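PDB 2NUH: periplasmic divalent cation tolerance protein from Xylella fastidiosa, which is of unknown function but may bind copper ions and contribute to tolerance of divalent cations. Local coordinates for residues Asp4-Ala18 with Gln54-Val67. Numbering follows the deposited sequence. Where two conformers were deposited one is given.
Sequences DVYLIFSTCPDLPSA and QEIQLLIKTNAVHV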
loop_
_atom_site.group_PDB
_atom_site.type_symbol
_atom_site.label_atom_id
_atom_site.label_comp_id
_atom_site.label_asym_id
_atom_site.label_seq_id
_atom_site.Cartn_x
_atom_site.Cartn_y
_atom_site.Cartn_z
ATOM N N ASP A 4 6.427 -8.907 -12.800
ATOM C CA ASP A 4 6.380 -9.280 -11.401
ATOM C C ASP A 4 6.240 -8.103 -10.432
ATOM O O ASP A 4 6.350 -8.271 -9.231
ATOM C CB ASP A 4 7.247 -10.501 -10.988
ATOM C CG ASP A 4 6.564 -11.860 -11.291
ATOM O OD1 ASP A 4 7.157 -12.911 -10.957
ATOM O OD2 ASP A 4 5.448 -11.878 -11.860
ATOM N N VAL A 5 5.969 -6.919 -10.973
ATOM C CA VAL A 5 5.654 -5.767 -10.146
ATOM C C VAL A 5 4.171 -5.808 -9.770
ATOM O O VAL A 5 3.314 -6.177 -10.574
ATOM C CB VAL A 5 6.030 -4.445 -10.846
ATOM C CG1 VAL A 5 5.434 -3.255 -10.112
ATOM C CG2 VAL A 5 7.541 -4.319 -10.920
ATOM N N TYR A 6 3.897 -5.458 -8.518
ATOM C CA TYR A 6 2.546 -5.384 -8.015
ATOM C C TYR A 6 2.286 -4.036 -7.409
ATOM O O TYR A 6 3.160 -3.449 -6.783
ATOM C CB TYR A 6 2.339 -6.441 -6.933
ATOM C CG TYR A 6 2.100 -7.798 -7.533
ATOM C CD1 TYR A 6 0.830 -8.348 -7.565
ATOM C CD2 TYR A 6 3.143 -8.517 -8.108
ATOM C CE1 TYR A 6 0.604 -9.595 -8.135
ATOM C CE2 TYR A 6 2.922 -9.745 -8.686
ATOM C CZ TYR A 6 1.656 -10.280 -8.692
ATOM O OH TYR A 6 1.439 -11.510 -9.274
ATOM N N LEU A 7 1.063 -3.564 -7.602
ATOM C CA LEU A 7 0.602 -2.336 -7.003
ATOM C C LEU A 7 -0.353 -2.749 -5.905
ATOM O O LEU A 7 -1.347 -3.423 -6.173
ATOM C CB LEU A 7 -0.144 -1.504 -8.050
ATOM C CG LEU A 7 -0.682 -0.108 -7.753
ATOM C CD1 LEU A 7 0.377 0.796 -7.168
ATOM C CD2 LEU A 7 -1.219 0.479 -9.035
ATOM N N ILE A 8 -0.049 -2.367 -4.673
ATOM C CA ILE A 8 -0.940 -2.681 -3.563
ATOM C C ILE A 8 -1.680 -1.434 -3.163
ATOM O O ILE A 8 -1.066 -0.398 -2.950
ATOM C CB ILE A 8 -0.163 -3.197 -2.343
ATOM C CG1 ILE A 8 0.650 -4.435 -2.727
ATOM C CG2 ILE A 8 -1.116 -3.509 -1.188
ATOM C CD1 ILE A 8 1.632 -4.852 -1.652
ATOM N N PHE A 9 -2.999 -1.562 -3.072
ATOM C CA PHE A 9 -3.854 -0.497 -2.593
ATOM C C PHE A 9 -4.141 -0.730 -1.134
ATOM O O PHE A 9 -4.496 -1.826 -0.731
ATOM C CB PHE A 9 -5.171 -0.490 -3.365
ATOM C CG PHE A 9 -5.021 -0.147 -4.809
ATOM C CD1 PHE A 9 -5.382 1.108 -5.277
ATOM C CD2 PHE A 9 -4.532 -1.078 -5.709
ATOM C CE1 PHE A 9 -5.244 1.427 -6.628
ATOM C CE2 PHE A 9 -4.397 -0.771 -7.053
ATOM C CZ PHE A 9 -4.744 0.491 -7.503
ATOM N N SER A 10 -3.993 0.321 -0.345
ATOM C CA SER A 10 -4.424 0.302 1.037
ATOM C C SER A 10 -4.926 1.684 1.363
ATOM O O SER A 10 -4.739 2.603 0.579
ATOM C CB SER A 10 -3.264 -0.054 1.963
ATOM O OG SER A 10 -3.733 -0.227 3.287
ATOM N N THR A 11 -5.584 1.841 2.496
ATOM C CA THR A 11 -5.926 3.168 2.963
ATOM C C THR A 11 -5.543 3.265 4.410
ATOM O O THR A 11 -5.457 2.246 5.099
ATOM C CB THR A 11 -7.421 3.478 2.845
ATOM O OG1 THR A 11 -8.162 2.538 3.624
ATOM C CG2 THR A 11 -7.881 3.407 1.420
ATOM N N CYS A 12 -5.299 4.476 4.874
ATOM C CA CYS A 12 -5.078 4.679 6.298
ATOM C C CYS A 12 -5.828 5.902 6.730
ATOM O O CYS A 12 -6.202 6.729 5.909
ATOM C CB CYS A 12 -3.615 4.857 6.692
ATOM S SG CYS A 12 -2.689 5.852 5.580
ATOM N N PRO A 13 -6.067 6.017 8.034
ATOM C CA PRO A 13 -6.946 7.071 8.509
ATOM C C PRO A 13 -6.348 8.466 8.466
ATOM O O PRO A 13 -7.097 9.448 8.463
ATOM C CB PRO A 13 -7.224 6.673 9.954
ATOM C CG PRO A 13 -6.060 5.836 10.354
ATOM C CD PRO A 13 -5.612 5.124 9.113
ATOM N N ASP A 14 -5.025 8.579 8.471
ATOM C CA ASP A 14 -4.451 9.915 8.507
ATOM C C ASP A 14 -3.032 9.979 8.032
ATOM O O ASP A 14 -2.465 8.972 7.623
ATOM C CB ASP A 14 -4.521 10.466 9.923
ATOM C CG ASP A 14 -3.736 9.638 10.918
ATOM O OD1 ASP A 14 -2.927 8.753 10.537
ATOM O OD2 ASP A 14 -3.928 9.888 12.116
ATOM N N LEU A 15 -2.450 11.171 8.101
ATOM C CA LEU A 15 -1.113 11.368 7.576
ATOM C C LEU A 15 -0.014 10.631 8.347
ATOM O O LEU A 15 0.845 10.049 7.715
ATOM C CB LEU A 15 -0.781 12.856 7.349
ATOM C CG LEU A 15 -1.637 13.569 6.284
ATOM C CD1 LEU A 15 -1.472 15.082 6.375
ATOM C CD2 LEU A 15 -1.374 13.084 4.857
ATOM N N PRO A 16 -0.019 10.649 9.700
ATOM C CA PRO A 16 1.051 9.885 10.324
ATOM C C PRO A 16 1.015 8.417 9.969
ATOM O O PRO A 16 2.055 7.841 9.694
ATOM C CB PRO A 16 0.805 10.080 11.827
ATOM C CG PRO A 16 0.063 11.354 11.891
ATOM C CD PRO A 16 -0.838 11.338 10.711
ATOM N N SER A 17 -0.166 7.801 9.949
ATOM C CA SER A 17 -0.185 6.392 9.589
ATOM C C SER A 17 0.315 6.166 8.173
ATOM O O SER A 17 1.024 5.199 7.922
ATOM C CB SER A 17 -1.542 5.740 9.803
ATOM O OG SER A 17 -2.541 6.456 9.148
ATOM N N ALA A 18 -0.033 7.073 7.262
ATOM C CA ALA A 18 0.439 6.947 5.885
ATOM C C ALA A 18 1.938 7.120 5.843
ATOM O O ALA A 18 2.619 6.414 5.111
ATOM C CB ALA A 18 -0.258 7.974 4.976
ATOM N N GLN A 54 -12.689 9.558 6.551
ATOM C CA GLN A 54 -11.656 10.271 5.823
ATOM C C GLN A 54 -10.416 9.415 5.860
ATOM O O GLN A 54 -10.070 8.854 6.903
ATOM C CB GLN A 54 -11.380 11.624 6.478
ATOM C CG GLN A 54 -12.593 12.551 6.485
ATOM C CD GLN A 54 -12.348 13.847 7.227
ATOM O OE1 GLN A 54 -11.667 13.873 8.254
ATOM N NE2 GLN A 54 -12.922 14.933 6.722
ATOM N N GLU A 55 -9.757 9.293 4.717
ATOM C CA GLU A 55 -8.606 8.422 4.625
ATOM C C GLU A 55 -7.552 9.002 3.712
ATOM O O GLU A 55 -7.775 9.987 3.016
ATOM C CB GLU A 55 -9.024 7.058 4.086
ATOM C CG GLU A 55 -9.961 6.306 4.986
ATOM C CD GLU A 55 -10.001 4.852 4.635
ATOM O OE1 GLU A 55 -10.479 4.515 3.538
ATOM O OE2 GLU A 55 -9.500 4.035 5.424
ATOM N N ILE A 56 -6.391 8.371 3.749
ATOM C CA ILE A 56 -5.341 8.570 2.769
ATOM C C ILE A 56 -5.275 7.284 1.983
ATOM O O ILE A 56 -5.233 6.205 2.570
ATOM C CB ILE A 56 -3.988 8.769 3.459
ATOM C CG1 ILE A 56 -4.087 9.847 4.550
ATOM C CG2 ILE A 56 -2.867 9.045 2.440
ATOM C CD1 ILE A 56 -4.428 11.204 4.038
ATOM N N GLN A 57 -5.292 7.387 0.660
ATOM C CA GLN A 57 -5.155 6.223 -0.181
ATOM C C GLN A 57 -3.685 5.963 -0.410
ATOM O O GLN A 57 -2.931 6.887 -0.712
ATOM C CB GLN A 57 -5.877 6.452 -1.514
ATOM C CG GLN A 57 -5.703 5.312 -2.504
ATOM C CD GLN A 57 -6.495 4.099 -2.121
ATOM O OE1 GLN A 57 -5.960 2.982 -2.029
ATOM N NE2 GLN A 57 -7.766 4.297 -1.882
ATOM N N LEU A 58 -3.277 4.709 -0.254
ATOM C CA LEU A 58 -1.904 4.334 -0.522
ATOM C C LEU A 58 -1.826 3.506 -1.773
ATOM O O LEU A 58 -2.701 2.677 -2.047
ATOM C CB LEU A 58 -1.315 3.516 0.627
ATOM C CG LEU A 58 -1.300 4.155 2.010
ATOM C CD1 LEU A 58 -0.625 3.159 2.928
ATOM C CD2 LEU A 58 -0.539 5.457 2.007
ATOM N N LEU A 59 -0.768 3.758 -2.530
ATOM C CA LEU A 59 -0.420 2.961 -3.688
ATOM C C LEU A 59 0.995 2.508 -3.445
ATOM O O LEU A 59 1.930 3.300 -3.483
ATOM C CB LEU A 59 -0.479 3.777 -4.984
ATOM C CG LEU A 59 -1.816 4.296 -5.482
ATOM C CD1 LEU A 59 -1.578 5.168 -6.687
ATOM C CD2 LEU A 59 -2.714 3.153 -5.857
ATOM N N ILE A 60 1.138 1.226 -3.175
ATOM C CA ILE A 60 2.414 0.665 -2.779
ATOM C C ILE A 60 2.969 -0.102 -3.950
ATOM O O ILE A 60 2.309 -0.990 -4.470
ATOM C CB ILE A 60 2.213 -0.272 -1.597
ATOM C CG1 ILE A 60 1.706 0.526 -0.409
ATOM C CG2 ILE A 60 3.508 -0.958 -1.224
ATOM C CD1 ILE A 60 0.941 -0.308 0.591
ATOM N N LYS A 61 4.188 0.231 -4.367
ATOM C CA LYS A 61 4.784 -0.436 -5.514
ATOM C C LYS A 61 5.801 -1.437 -5.007
ATOM O O LYS A 61 6.740 -1.087 -4.314
ATOM C CB LYS A 61 5.469 0.576 -6.430
ATOM C CG LYS A 61 4.566 1.213 -7.480
ATOM C CD LYS A 61 3.659 2.274 -6.915
ATOM C CE LYS A 61 4.391 3.577 -6.689
ATOM N NZ LYS A 61 3.517 4.552 -6.007
ATOM N N THR A 62 5.616 -2.693 -5.363
ATOM C CA THR A 62 6.495 -3.724 -4.867
ATOM C C THR A 62 6.591 -4.799 -5.932
ATOM O O THR A 62 6.189 -4.574 -7.062
ATOM C CB THR A 62 6.000 -4.255 -3.498
ATOM O OG1 THR A 62 6.975 -5.150 -2.943
ATOM C CG2 THR A 62 4.651 -4.936 -3.605
ATOM N N ASN A 63 7.135 -5.952 -5.589
ATOM C CA ASN A 63 7.156 -7.052 -6.531
ATOM C C ASN A 63 6.592 -8.309 -5.913
ATOM O O ASN A 63 6.294 -8.341 -4.722
ATOM C CB ASN A 63 8.564 -7.263 -7.115
ATOM C CG ASN A 63 9.579 -7.697 -6.083
ATOM O OD1 ASN A 63 9.221 -8.052 -4.965
ATOM N ND2 ASN A 63 10.857 -7.672 -6.452
ATOM N N ALA A 64 6.453 -9.347 -6.725
ATOM C CA ALA A 64 5.771 -10.555 -6.318
ATOM C C ALA A 64 6.396 -11.127 -5.070
ATOM O O ALA A 64 5.687 -11.556 -4.169
ATOM C CB ALA A 64 5.811 -11.594 -7.437
ATOM N N VAL A 65 7.724 -11.139 -5.011
ATOM C CA VAL A 65 8.368 -11.812 -3.890
ATOM C C VAL A 65 8.211 -11.029 -2.594
ATOM O O VAL A 65 8.446 -11.571 -1.517
ATOM C CB VAL A 65 9.838 -12.199 -4.159
ATOM C CG1 VAL A 65 9.921 -13.124 -5.370
ATOM C CG2 VAL A 65 10.726 -10.986 -4.310
ATOM N N HIS A 66 7.794 -9.768 -2.692
ATOM C CA HIS A 66 7.601 -8.960 -1.485
ATOM C C HIS A 66 6.159 -8.634 -1.166
ATOM O O HIS A 66 5.895 -8.001 -0.155
ATOM C CB HIS A 66 8.372 -7.643 -1.568
ATOM C CG HIS A 66 9.848 -7.819 -1.539
ATOM N ND1 HIS A 66 10.588 -8.040 -2.680
ATOM C CD2 HIS A 66 10.725 -7.818 -0.510
ATOM C CE1 HIS A 66 11.862 -8.172 -2.354
ATOM N NE2 HIS A 66 11.974 -8.036 -1.044
ATOM N N VAL A 67 5.229 -9.043 -2.024
ATOM C CA VAL A 67 3.830 -8.696 -1.809
ATOM C C VAL A 67 3.334 -9.103 -0.428
ATOM O O VAL A 67 2.762 -8.284 0.291
ATOM C CB VAL A 67 2.928 -9.305 -2.889
ATOM C CG1 VAL A 67 1.461 -9.259 -2.471
ATOM C CG2 VAL A 67 3.125 -8.570 -4.190
#
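Ile8 and Ile60 face each other at the middle of the antiparallel pair formed by strand 5-12 and residues 54-63 of strand 50-63, their CB atoms 3.8 Å apart. The pair belongs to the sheet of the GlnB-like, ferredoxin-like CutA fold, and helices such as 15-27 pack on this face. Branching at CB suits both isoleucines to extended backbone and fills the layer beneath the helices close to the main chain. Ile8 reaches on with CD1 to Thr62 CG2 (3.6 Å); Thr62, its OG1 anti to the backbone N (chi1 -173°), turns that methyl to Ile8 and bonds through OG1 to Leu30 O. Toward the other end of this face, the small methyl of Ala18 fits between Ile56 CG2 (3.8 Å) and Leu58 CD2. The Leu15 and Ile56 side chains cross at about a right angle, touching CD2 to CD1.

On the reverse face, Leu7 runs alongside Lys61, CD1 to CD 3.6 Å. Lys61, bent at chi2 and chi3, lays its aliphatic part there and turns NZ back to Leu59 O and Thr35.

The backbones are joined by paired bonds, such as Ile8 N to Ile60 O (2.7 Å, 171° at the hydrogen). At the polar edge, Thr11 OG1 donates to Glu55 OE2 (2.7 Å), meeting it from above the carboxylate plane. Tyr80 OH also bonds to OE2, and Ser42 OG to OE1. Three hydroxyl partners thus hold this buried carboxylate, which probably helps it remain charged.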